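Side-chain contact in RagB/SusD family nutrient uptake outer membrane protein (Bacteroides thetaiotaomicron, PDB 7KV2), which probably binds beta-glucan at the outer-membrane surface of a human gut bacterium as a SusD-family glycan-binding protein: residues D55-P60 against Y155-K160. Residues are numbered along the deposited sequence; the frame is centred on the assembly and turned at random.
Sequences DPLHWP and YNWVWK
Trp157 reaches from helix 137-162 into the loop 55-60 with the far end of its indole, and almost the whole contact hangs on that six-membered ring. CH2 does most of the touching: it lies 3.6 Å from CG of Pro60 and 3.6 Å from the carbonyl O of Pro56. The carbonyl O of Leu57 is 3.9 Å from the same CH2. Both carbonyl oxygens sit at the ring edge, in its plane, so they meet the slightly positive rim of C-H groups; no hydrogen bond crosses. The Pro60 side chain runs at about a right angle to that of Trp157, and its CG meets the ring obliquely. With CG anti to its carbonyl carbon (chi1 -78°), Trp157 bridges a separation of 10.4 Å between its CA and that of Leu57.

Packing is looser beside this end. The CB of Leu57 leaves the backbone away from the helix, and the CD2 end comes back, stopping 4.5 Å from CZ2 of Trp157, while its flank also rests on Leu150 and Phe153. On the loop's far side His58 NE2 gives a hydrogen bond to the anti lone pair of Asp55 OD1 at 2.9 Å, and Asp55 is partly exposed. Tyr154 packs against Pro56 and, edge-to-face, against Trp157. This buried seam joins the loop following helix 43-53 to a long helix of the TPR-like helical scaffold characteristic of SusD-family proteins.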
# COMPACT_ATOMS: atom_id res chain seq x y z
N ASP A 55 -0.16 -11.13 -11.19
CA ASP A 55 -0.83 -11.90 -10.11
C ASP A 55 -0.17 -11.62 -8.76
O ASP A 55 -0.87 -11.53 -7.76
CB ASP A 55 -0.88 -13.39 -10.41
CG ASP A 55 -2.09 -13.77 -11.23
OD1 ASP A 55 -3.21 -13.36 -10.86
OD2 ASP A 55 -1.91 -14.46 -12.25
N PRO A 56 1.17 -11.57 -8.65
CA PRO A 56 1.81 -11.38 -7.34
C PRO A 56 1.44 -10.04 -6.64
O PRO A 56 1.59 -9.94 -5.45
CB PRO A 56 3.30 -11.50 -7.68
CG PRO A 56 3.29 -12.44 -8.86
CD PRO A 56 2.16 -11.89 -9.71
N LEU A 57 0.93 -9.06 -7.40
CA LEU A 57 0.33 -7.84 -6.78
C LEU A 57 -0.66 -8.23 -5.68
O LEU A 57 -0.66 -7.52 -4.63
CB LEU A 57 -0.40 -6.97 -7.82
CG LEU A 57 0.49 -6.27 -8.83
CD1 LEU A 57 -0.37 -5.59 -9.87
CD2 LEU A 57 1.45 -5.27 -8.18
N HIS A 58 -1.49 -9.26 -5.87
CA HIS A 58 -2.60 -9.57 -4.94
C HIS A 58 -2.21 -10.71 -4.01
O HIS A 58 -3.08 -11.21 -3.37
CB HIS A 58 -3.94 -9.84 -5.64
CG HIS A 58 -3.96 -11.03 -6.55
ND1 HIS A 58 -4.19 -12.32 -6.11
CD2 HIS A 58 -3.81 -11.11 -7.88
CE1 HIS A 58 -4.15 -13.14 -7.15
NE2 HIS A 58 -3.94 -12.42 -8.25
N TRP A 59 -0.93 -11.05 -3.87
CA TRP A 59 -0.49 -12.17 -3.00
C TRP A 59 -0.18 -11.81 -1.55
O TRP A 59 -0.50 -12.63 -0.69
CB TRP A 59 0.76 -12.82 -3.62
CG TRP A 59 0.46 -13.63 -4.85
CD1 TRP A 59 -0.73 -13.77 -5.49
CD2 TRP A 59 1.43 -14.38 -5.62
NE1 TRP A 59 -0.57 -14.57 -6.60
CE2 TRP A 59 0.74 -14.95 -6.71
CE3 TRP A 59 2.80 -14.62 -5.48
CZ2 TRP A 59 1.38 -15.76 -7.65
CZ3 TRP A 59 3.43 -15.44 -6.40
CH2 TRP A 59 2.72 -16.00 -7.47
N PRO A 60 0.58 -10.73 -1.23
CA PRO A 60 1.29 -10.63 0.04
C PRO A 60 0.43 -10.61 1.31
O PRO A 60 0.90 -11.05 2.36
CB PRO A 60 2.13 -9.34 -0.01
CG PRO A 60 1.76 -8.65 -1.26
CD PRO A 60 0.94 -9.61 -2.10
N TYR A 155 10.18 -4.37 -7.34
CA TYR A 155 11.50 -3.98 -6.77
C TYR A 155 11.32 -2.89 -5.70
O TYR A 155 12.03 -2.90 -4.73
CB TYR A 155 12.49 -3.51 -7.84
CG TYR A 155 13.25 -4.66 -8.44
CD1 TYR A 155 14.03 -5.45 -7.62
CD2 TYR A 155 13.22 -4.95 -9.79
CE1 TYR A 155 14.74 -6.54 -8.12
CE2 TYR A 155 13.94 -6.02 -10.30
CZ TYR A 155 14.69 -6.83 -9.46
OH TYR A 155 15.40 -7.90 -9.93
N ASN A 156 10.32 -2.02 -5.86
CA ASN A 156 10.02 -0.95 -4.91
C ASN A 156 9.63 -1.59 -3.57
O ASN A 156 10.02 -1.05 -2.52
CB ASN A 156 8.95 -0.02 -5.48
CG ASN A 156 8.70 1.13 -4.56
OD1 ASN A 156 9.64 1.84 -4.18
ND2 ASN A 156 7.42 1.31 -4.18
N TRP A 157 8.92 -2.72 -3.57
CA TRP A 157 8.53 -3.37 -2.29
C TRP A 157 9.84 -3.74 -1.55
O TRP A 157 9.98 -3.47 -0.36
CB TRP A 157 7.70 -4.61 -2.57
CG TRP A 157 6.25 -4.40 -2.95
CD1 TRP A 157 5.52 -3.26 -2.91
CD2 TRP A 157 5.35 -5.44 -3.37
NE1 TRP A 157 4.23 -3.51 -3.28
CE2 TRP A 157 4.09 -4.84 -3.55
CE3 TRP A 157 5.48 -6.82 -3.58
CZ2 TRP A 157 2.98 -5.56 -3.99
CZ3 TRP A 157 4.36 -7.54 -3.95
CH2 TRP A 157 3.12 -6.91 -4.13
N VAL A 158 10.77 -4.40 -2.23
CA VAL A 158 12.02 -4.85 -1.53
C VAL A 158 13.00 -3.70 -1.34
O VAL A 158 13.69 -3.72 -0.32
CB VAL A 158 12.65 -6.09 -2.18
CG1 VAL A 158 11.91 -7.36 -1.79
CG2 VAL A 158 12.76 -5.98 -3.69
N TRP A 159 13.04 -2.73 -2.24
CA TRP A 159 13.89 -1.52 -2.12
C TRP A 159 13.52 -0.77 -0.84
O TRP A 159 14.42 -0.43 -0.01
CB TRP A 159 13.77 -0.66 -3.36
CG TRP A 159 14.54 0.63 -3.36
CD1 TRP A 159 15.90 0.77 -3.30
CD2 TRP A 159 13.99 1.95 -3.44
NE1 TRP A 159 16.23 2.10 -3.34
CE2 TRP A 159 15.08 2.85 -3.40
CE3 TRP A 159 12.70 2.48 -3.50
CZ2 TRP A 159 14.91 4.23 -3.47
CZ3 TRP A 159 12.52 3.84 -3.57
CH2 TRP A 159 13.61 4.71 -3.58
N LYS A 160 12.23 -0.51 -0.65
CA LYS A 160 11.78 0.25 0.53
C LYS A 160 12.04 -0.54 1.80
O LYS A 160 12.54 0.07 2.75
CB LYS A 160 10.31 0.69 0.41
CG LYS A 160 10.16 1.91 -0.47
CD LYS A 160 8.85 2.62 -0.29
CE LYS A 160 8.92 4.03 -0.80
NZ LYS A 160 7.65 4.73 -0.52